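CRISPR-associated endoribonuclease Cas2 (Thermococcus onnurineus, PDB 5G4D) probably acts as a magnesium-dependent, single-strand-specific endoribonuclease and joins Cas1 in a heterotetramer of the CRISPR adaptive immune system. Local coordinates at residues Arg16-His27 with Arg47-Asp57. Sequence-based numbering, arbitrary orientation.
Sequences RVNRVKKFLRRH and RIKAGLLDLID. Unlike the reference sequence in segment 16-27: R19 (reference Lys).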
ATOM      1  N   ARG A  16      10.378   7.991 -14.037  1.00 20.33           N
ATOM      2  CA  ARG A  16      10.873   6.686 -13.651  1.00 23.69           C
ATOM      3  C   ARG A  16       9.785   5.710 -13.243  1.00 22.58           C
ATOM      4  O   ARG A  16      10.082   4.515 -13.091  1.00 23.51           O
ATOM      5  CB  ARG A  16      11.870   6.831 -12.490  1.00 21.34           C
ATOM      6  CG  ARG A  16      13.103   7.654 -12.841  1.00 25.05           C
ATOM      7  CD  ARG A  16      14.048   7.785 -11.666  1.00 24.86           C
ATOM      8  NE  ARG A  16      13.510   8.606 -10.585  1.00 23.03           N
ATOM      9  CZ  ARG A  16      13.556   9.934 -10.561  1.00 27.40           C
ATOM     10  NH1 ARG A  16      14.115  10.597 -11.564  1.00 27.91           N
ATOM     11  NH2 ARG A  16      13.063  10.605  -9.531  1.00 25.39           N
ATOM     12  N   VAL A  17       8.544   6.166 -13.065  1.00 18.62           N
ATOM     13  CA  VAL A  17       7.543   5.339 -12.396  1.00 21.47           C
ATOM     14  C   VAL A  17       7.171   4.136 -13.253  1.00 24.24           C
ATOM     15  O   VAL A  17       7.012   3.019 -12.740  1.00 22.49           O
ATOM     16  CB  VAL A  17       6.305   6.177 -12.012  1.00 21.72           C
ATOM     17  CG1 VAL A  17       5.586   6.736 -13.246  1.00 20.22           C
ATOM     18  CG2 VAL A  17       5.349   5.334 -11.146  1.00 23.48           C
ATOM     19  N   ASN A  18       7.069   4.321 -14.566  1.00 21.22           N
ATOM     20  CA  ASN A  18       6.584   3.230 -15.394  1.00 23.25           C
ATOM     21  C   ASN A  18       7.634   2.136 -15.592  1.00 21.90           C
ATOM     22  O   ASN A  18       7.259   0.983 -15.822  1.00 25.05           O
ATOM     23  CB  ASN A  18       6.046   3.798 -16.718  1.00 29.70           C
ATOM     24  CG  ASN A  18       4.698   4.528 -16.531  1.00 29.83           C
ATOM     25  OD1 ASN A  18       3.726   3.941 -16.043  1.00 30.42           O
ATOM     26  ND2 ASN A  18       4.651   5.813 -16.886  1.00 26.79           N
ATOM     27  N   ARG A  19       8.926   2.441 -15.436  1.00 20.88           N
ATOM     28  CA  ARG A  19       9.924   1.374 -15.402  1.00 23.46           C
ATOM     29  C   ARG A  19       9.871   0.592 -14.090  1.00 22.65           C
ATOM     30  O   ARG A  19      10.126  -0.619 -14.081  1.00 21.20           O
ATOM     31  CB  ARG A  19      11.326   1.943 -15.612  1.00 30.18           C
ATOM     32  CG  ARG A  19      11.566   2.526 -17.008  1.00 35.40           C
ATOM     33  CD  ARG A  19      12.942   2.141 -17.533  1.00 39.36           C
ATOM     34  NE  ARG A  19      13.085   0.690 -17.660  1.00 46.13           N
ATOM     35  CZ  ARG A  19      12.773  -0.004 -18.752  1.00 51.08           C
ATOM     36  NH1 ARG A  19      12.300   0.621 -19.826  1.00 50.76           N
ATOM     37  NH2 ARG A  19      12.935  -1.324 -18.773  1.00 50.19           N
ATOM     38  N   VAL A  20       9.544   1.256 -12.981  1.00 20.35           N
ATOM     39  CA  VAL A  20       9.354   0.535 -11.718  1.00 17.40           C
ATOM     40  C   VAL A  20       8.152  -0.399 -11.814  1.00 19.49           C
ATOM     41  O   VAL A  20       8.212  -1.562 -11.391  1.00 18.81           O
ATOM     42  CB  VAL A  20       9.212   1.529 -10.551  1.00 16.60           C
ATOM     43  CG1 VAL A  20       8.677   0.823  -9.293  1.00 18.63           C
ATOM     44  CG2 VAL A  20      10.548   2.184 -10.257  1.00 18.01           C
ATOM     45  N   LYS A  21       7.034   0.104 -12.362  1.00 19.52           N
ATOM     46  CA  LYS A  21       5.851  -0.727 -12.566  1.00 19.43           C
ATOM     47  C   LYS A  21       6.177  -1.965 -13.400  1.00 20.87           C
ATOM     48  O   LYS A  21       5.804  -3.089 -13.045  1.00 21.23           O
ATOM     49  CB  LYS A  21       4.751   0.101 -13.238  1.00 20.80           C
ATOM     50  CG  LYS A  21       3.501  -0.698 -13.605  1.00 23.97           C
ATOM     51  CD  LYS A  21       2.448   0.201 -14.268  1.00 27.41           C
ATOM     52  CE  LYS A  21       2.940   0.751 -15.602  1.00 33.54           C
ATOM     53  NZ  LYS A  21       1.865   1.475 -16.362  1.00 38.14           N
ATOM     54  N   LYS A  22       6.876  -1.776 -14.525  1.00 19.81           N
ATOM     55  CA  LYS A  22       7.159  -2.907 -15.406  1.00 20.37           C
ATOM     56  C   LYS A  22       8.053  -3.934 -14.725  1.00 22.27           C
ATOM     57  O   LYS A  22       7.858  -5.144 -14.895  1.00 23.23           O
ATOM     58  CB  LYS A  22       7.795  -2.416 -16.717  1.00 23.59           C
ATOM     59  CG  LYS A  22       7.857  -3.481 -17.809  1.00 32.75           C
ATOM     60  CD  LYS A  22       8.157  -2.860 -19.183  1.00 34.68           C
ATOM     61  CE  LYS A  22       9.551  -2.244 -19.234  1.00 41.93           C
ATOM     62  NZ  LYS A  22      10.639  -3.243 -19.003  1.00 47.08           N
ATOM     63  N   PHE A  23       9.026  -3.474 -13.931  1.00 20.12           N
ATOM     64  CA  PHE A  23       9.896  -4.396 -13.201  1.00 18.88           C
ATOM     65  C   PHE A  23       9.107  -5.195 -12.171  1.00 22.15           C
ATOM     66  O   PHE A  23       9.274  -6.416 -12.054  1.00 23.33           O
ATOM     67  CB  PHE A  23      11.037  -3.628 -12.527  1.00 18.04           C
ATOM     68  CG  PHE A  23      11.878  -4.467 -11.589  1.00 21.25           C
ATOM     69  CD1 PHE A  23      12.828  -5.347 -12.084  1.00 21.90           C
ATOM     70  CD2 PHE A  23      11.730  -4.358 -10.213  1.00 21.36           C
ATOM     71  CE1 PHE A  23      13.607  -6.117 -11.224  1.00 20.75           C
ATOM     72  CE2 PHE A  23      12.493  -5.127  -9.340  1.00 20.16           C
ATOM     73  CZ  PHE A  23      13.443  -6.007  -9.850  1.00 22.59           C
ATOM     74  N   LEU A  24       8.255  -4.524 -11.393  1.00 18.63           N
ATOM     75  CA  LEU A  24       7.552  -5.243 -10.336  1.00 17.20           C
ATOM     76  C   LEU A  24       6.522  -6.214 -10.903  1.00 19.28           C
ATOM     77  O   LEU A  24       6.234  -7.243 -10.276  1.00 18.27           O
ATOM     78  CB  LEU A  24       6.907  -4.252  -9.363  1.00 17.24           C
ATOM     79  CG  LEU A  24       7.905  -3.539  -8.434  1.00 16.71           C
ATOM     80  CD1 LEU A  24       7.169  -2.524  -7.571  1.00 13.19           C
ATOM     81  CD2 LEU A  24       8.693  -4.501  -7.545  1.00 17.02           C
ATOM     82  N   ARG A  25       5.981  -5.933 -12.093  1.00 19.25           N
ATOM     83  CA  ARG A  25       5.052  -6.871 -12.717  1.00 22.23           C
ATOM     84  C   ARG A  25       5.723  -8.199 -13.025  1.00 23.38           C
ATOM     85  O   ARG A  25       5.052  -9.234 -13.098  1.00 25.51           O
ATOM     86  CB  ARG A  25       4.456  -6.278 -13.997  1.00 24.23           C
ATOM     87  CG  ARG A  25       3.431  -5.190 -13.774  1.00 27.99           C
ATOM     88  CD  ARG A  25       2.761  -4.779 -15.081  1.00 33.41           C
ATOM     89  NE  ARG A  25       1.976  -5.857 -15.681  1.00 37.57           N
ATOM     90  CZ  ARG A  25       1.500  -5.829 -16.924  1.00 45.75           C
ATOM     91  NH1 ARG A  25       1.739  -4.784 -17.704  1.00 40.05           N
ATOM     92  NH2 ARG A  25       0.794  -6.852 -17.394  1.00 47.22           N
ATOM     93  N   ARG A  26       7.042  -8.197 -13.199  1.00 24.54           N
ATOM     94  CA  ARG A  26       7.762  -9.443 -13.416  1.00 25.52           C
ATOM     95  C   ARG A  26       8.017 -10.229 -12.133  1.00 26.15           C
ATOM     96  O   ARG A  26       8.599 -11.318 -12.201  1.00 26.12           O
ATOM     97  CB  ARG A  26       9.095  -9.158 -14.107  1.00 26.96           C
ATOM     98  CG  ARG A  26       8.969  -8.461 -15.450  1.00 30.28           C
ATOM     99  CD  ARG A  26      10.337  -8.038 -15.960  1.00 39.20           C
ATOM    100  NE  ARG A  26      10.514  -8.399 -17.354  1.00 48.29           N
ATOM    101  CZ  ARG A  26      10.381  -7.544 -18.362  1.00 48.97           C
ATOM    102  NH1 ARG A  26      10.084  -6.277 -18.122  1.00 45.69           N
ATOM    103  NH2 ARG A  26      10.549  -7.950 -19.619  1.00 46.59           N
ATOM    104  N   HIS A  27       7.596  -9.731 -10.968  1.00 21.50           N
ATOM    105  CA  HIS A  27       7.981 -10.379  -9.721  1.00 20.76           C
ATOM    106  C   HIS A  27       6.812 -10.545  -8.761  1.00 22.27           C
ATOM    107  O   HIS A  27       6.814 -11.470  -7.943  1.00 21.94           O
ATOM    108  CB  HIS A  27       9.104  -9.588  -9.047  1.00 22.99           C
ATOM    109  CG  HIS A  27      10.385  -9.591  -9.822  1.00 24.93           C
ATOM    110  ND1 HIS A  27      11.345 -10.567  -9.663  1.00 28.14           N
ATOM    111  CD2 HIS A  27      10.855  -8.751 -10.775  1.00 24.98           C
ATOM    112  CE1 HIS A  27      12.359 -10.321 -10.476  1.00 28.29           C
ATOM    113  NE2 HIS A  27      12.087  -9.227 -11.164  1.00 28.88           N
ATOM    114  N   ARG A  47      16.771  -9.497  -4.665  1.00 18.33           N
ATOM    115  CA  ARG A  47      16.845  -9.138  -6.075  1.00 20.56           C
ATOM    116  C   ARG A  47      15.816  -8.073  -6.423  1.00 21.30           C
ATOM    117  O   ARG A  47      16.083  -7.188  -7.249  1.00 19.93           O
ATOM    118  CB  ARG A  47      16.649 -10.380  -6.944  1.00 25.12           C
ATOM    119  CG  ARG A  47      17.895 -11.256  -7.030  1.00 28.26           C
ATOM    120  CD  ARG A  47      17.790 -12.306  -8.127  1.00 30.58           C
ATOM    121  NE  ARG A  47      16.606 -13.158  -8.004  1.00 35.78           N
ATOM    122  CZ  ARG A  47      16.492 -14.146  -7.122  1.00 32.27           C
ATOM    123  NH1 ARG A  47      17.478 -14.378  -6.271  1.00 34.82           N
ATOM    124  NH2 ARG A  47      15.394 -14.891  -7.070  1.00 32.24           N
ATOM    125  N   ILE A  48      14.632  -8.145  -5.810  1.00 20.07           N
ATOM    126  CA  ILE A  48      13.633  -7.099  -6.013  1.00 20.38           C
ATOM    127  C   ILE A  48      14.152  -5.767  -5.485  1.00 18.39           C
ATOM    128  O   ILE A  48      14.051  -4.732  -6.152  1.00 19.52           O
ATOM    129  CB  ILE A  48      12.308  -7.481  -5.338  1.00 18.61           C
ATOM    130  CG1 ILE A  48      11.641  -8.637  -6.084  1.00 17.57           C
ATOM    131  CG2 ILE A  48      11.365  -6.246  -5.279  1.00 17.49           C
ATOM    132  CD1 ILE A  48      10.411  -9.209  -5.362  1.00 18.99           C
ATOM    133  N   LYS A  49      14.684  -5.778  -4.263  1.00 19.22           N
ATOM    134  CA  LYS A  49      15.247  -4.559  -3.687  1.00 20.31           C
ATOM    135  C   LYS A  49      16.356  -3.996  -4.568  1.00 22.05           C
ATOM    136  O   LYS A  49      16.399  -2.789  -4.835  1.00 20.71           O
ATOM    137  CB  LYS A  49      15.759  -4.841  -2.273  1.00 20.77           C
ATOM    138  CG  LYS A  49      16.545  -3.696  -1.663  1.00 25.22           C
ATOM    139  CD  LYS A  49      17.005  -4.035  -0.260  1.00 26.98           C
ATOM    140  CE  LYS A  49      18.022  -3.019   0.240  1.00 30.78           C
ATOM    141  NZ  LYS A  49      18.487  -3.359   1.618  1.00 26.56           N
ATOM    142  N   ALA A  50      17.265  -4.857  -5.044  1.00 22.18           N
ATOM    143  CA  ALA A  50      18.360  -4.374  -5.885  1.00 23.32           C
ATOM    144  C   ALA A  50      17.851  -3.839  -7.221  1.00 22.56           C
ATOM    145  O   ALA A  50      18.369  -2.836  -7.731  1.00 24.24           O
ATOM    146  CB  ALA A  50      19.387  -5.486  -6.107  1.00 20.58           C
ATOM    147  N   GLY A  51      16.848  -4.497  -7.810  1.00 19.05           N
ATOM    148  CA  GLY A  51      16.262  -3.977  -9.037  1.00 21.17           C
ATOM    149  C   GLY A  51      15.627  -2.615  -8.843  1.00 23.04           C
ATOM    150  O   GLY A  51      15.777  -1.720  -9.684  1.00 22.52           O
ATOM    151  N   LEU A  52      14.907  -2.433  -7.732  1.00 19.49           N
ATOM    152  CA  LEU A  52      14.261  -1.151  -7.466  1.00 20.29           C
ATOM    153  C   LEU A  52      15.291  -0.047  -7.248  1.00 24.35           C
ATOM    154  O   LEU A  52      15.126   1.071  -7.751  1.00 21.20           O
ATOM    155  CB  LEU A  52      13.330  -1.279  -6.253  1.00 18.22           C
ATOM    156  CG  LEU A  52      12.066  -2.090  -6.530  1.00 17.27           C
ATOM    157  CD1 LEU A  52      11.353  -2.371  -5.222  1.00 16.28           C
ATOM    158  CD2 LEU A  52      11.122  -1.353  -7.512  1.00 14.95           C
ATOM    159  N   LEU A  53      16.366  -0.348  -6.514  1.00 23.13           N
ATOM    160  CA  LEU A  53      17.404   0.651  -6.275  1.00 23.78           C
ATOM    161  C   LEU A  53      18.063   1.103  -7.571  1.00 28.08           C
ATOM    162  O   LEU A  53      18.464   2.265  -7.691  1.00 27.53           O
ATOM    163  CB  LEU A  53      18.444   0.087  -5.305  1.00 26.49           C
ATOM    164  CG  LEU A  53      17.924  -0.090  -3.875  1.00 25.95           C
ATOM    165  CD1 LEU A  53      18.863  -0.951  -3.033  1.00 27.09           C
ATOM    166  CD2 LEU A  53      17.710   1.271  -3.214  1.00 25.71           C
ATOM    167  N   ASP A  54      18.157   0.216  -8.563  1.00 26.54           N
ATOM    168  CA  ASP A  54      18.727   0.603  -9.848  1.00 29.75           C
ATOM    169  C   ASP A  54      17.799   1.508 -10.642  1.00 28.99           C
ATOM    170  O   ASP A  54      18.275   2.278 -11.483  1.00 30.38           O
ATOM    171  CB  ASP A  54      19.074  -0.642 -10.665  1.00 30.84           C
ATOM    172  CG  ASP A  54      20.388  -1.268 -10.235  1.00 39.05           C
ATOM    173  OD1 ASP A  54      21.354  -0.510 -10.009  1.00 45.35           O
ATOM    174  OD2 ASP A  54      20.453  -2.510 -10.109  1.00 40.30           O
ATOM    175  N   LEU A  55      16.494   1.445 -10.388  1.00 24.13           N
ATOM    176  CA  LEU A  55      15.527   2.188 -11.183  1.00 26.03           C
ATOM    177  C   LEU A  55      15.083   3.498 -10.547  1.00 29.15           C
ATOM    178  O   LEU A  55      14.537   4.352 -11.252  1.00 31.24           O
ATOM    179  CB  LEU A  55      14.286   1.321 -11.440  1.00 25.05           C
ATOM    180  CG  LEU A  55      14.498   0.091 -12.313  1.00 27.30           C
ATOM    181  CD1 LEU A  55      13.275  -0.793 -12.262  1.00 23.97           C
ATOM    182  CD2 LEU A  55      14.780   0.514 -13.740  1.00 26.01           C
ATOM    183  N   ILE A  56      15.274   3.684  -9.246  1.00 22.74           N
ATOM    184  CA  ILE A  56      14.771   4.871  -8.584  1.00 26.18           C
ATOM    185  C   ILE A  56      15.905   5.857  -8.340  1.00 26.02           C
ATOM    186  O   ILE A  56      17.091   5.519  -8.388  1.00 25.58           O
ATOM    187  CB  ILE A  56      14.044   4.534  -7.262  1.00 24.33           C
ATOM    188  CG1 ILE A  56      15.027   3.999  -6.211  1.00 25.11           C
ATOM    189  CG2 ILE A  56      12.924   3.540  -7.526  1.00 19.78           C
ATOM    190  CD1 ILE A  56      14.437   3.875  -4.811  1.00 22.79           C
ATOM    191  N   ASP A  57      15.520   7.109  -8.106  1.00 22.80           N
ATOM    192  CA  ASP A  57      16.402   8.158  -7.611  1.00 28.18           C
ATOM    193  C   ASP A  57      16.162   8.256  -6.112  1.00 29.63           C
ATOM    194  O   ASP A  57      15.099   8.708  -5.676  1.00 28.17           O
ATOM    195  CB  ASP A  57      16.105   9.480  -8.321  1.00 28.13           C
ATOM    196  CG  ASP A  57      16.992  10.630  -7.857  1.00 35.10           C
ATOM    197  OD1 ASP A  57      17.401  10.680  -6.677  1.00 34.79           O
ATOM    198  OD2 ASP A  57      17.269  11.508  -8.697  1.00 35.42           O
TER
HETATM  199  O   HOH W   1      13.139   4.139 -13.357  1.00 39.31           O
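F23 swings its ring away from its own backbone N (chi1 172°), from helix 17-25 onto helix 47-55, while L55, whose CG is anti to its carbonyl carbon (chi1 -66°), sends CD1 back to within 3.6 Å of F23 CB. The ring is a knob in a hole formed by I48, G51, L52 and L55. F23 CZ comes 3.6 Å from G51 CA, a closeness that suits glycine, whose bare CA lets the ring lie against the backbone.

Deeper in, V20 CG1 meets L52 CD2 at 3.7 Å, and L24 CD2 lies 3.9 Å from I48 CG2; V20 and L24 also rest on Y10 of strand 4-11, and I48 on V40 of strand 35-40. The helices run nearly antiparallel (163°), packed on one face of the sheet in the ferredoxin-like fold of Cas2.

At one end, R16 lays its guanidinium over D57, whose CB sits 3.3 Å above the plane; R16 NE and NH2 form salt bridges with D61 and E60.

The two segments thus meet chiefly through apolar packing, with polar links at both ends: H27 bonds to E44 at one, and at the other D61 and E60 balance the charge of R16, probably helped by nearby D57.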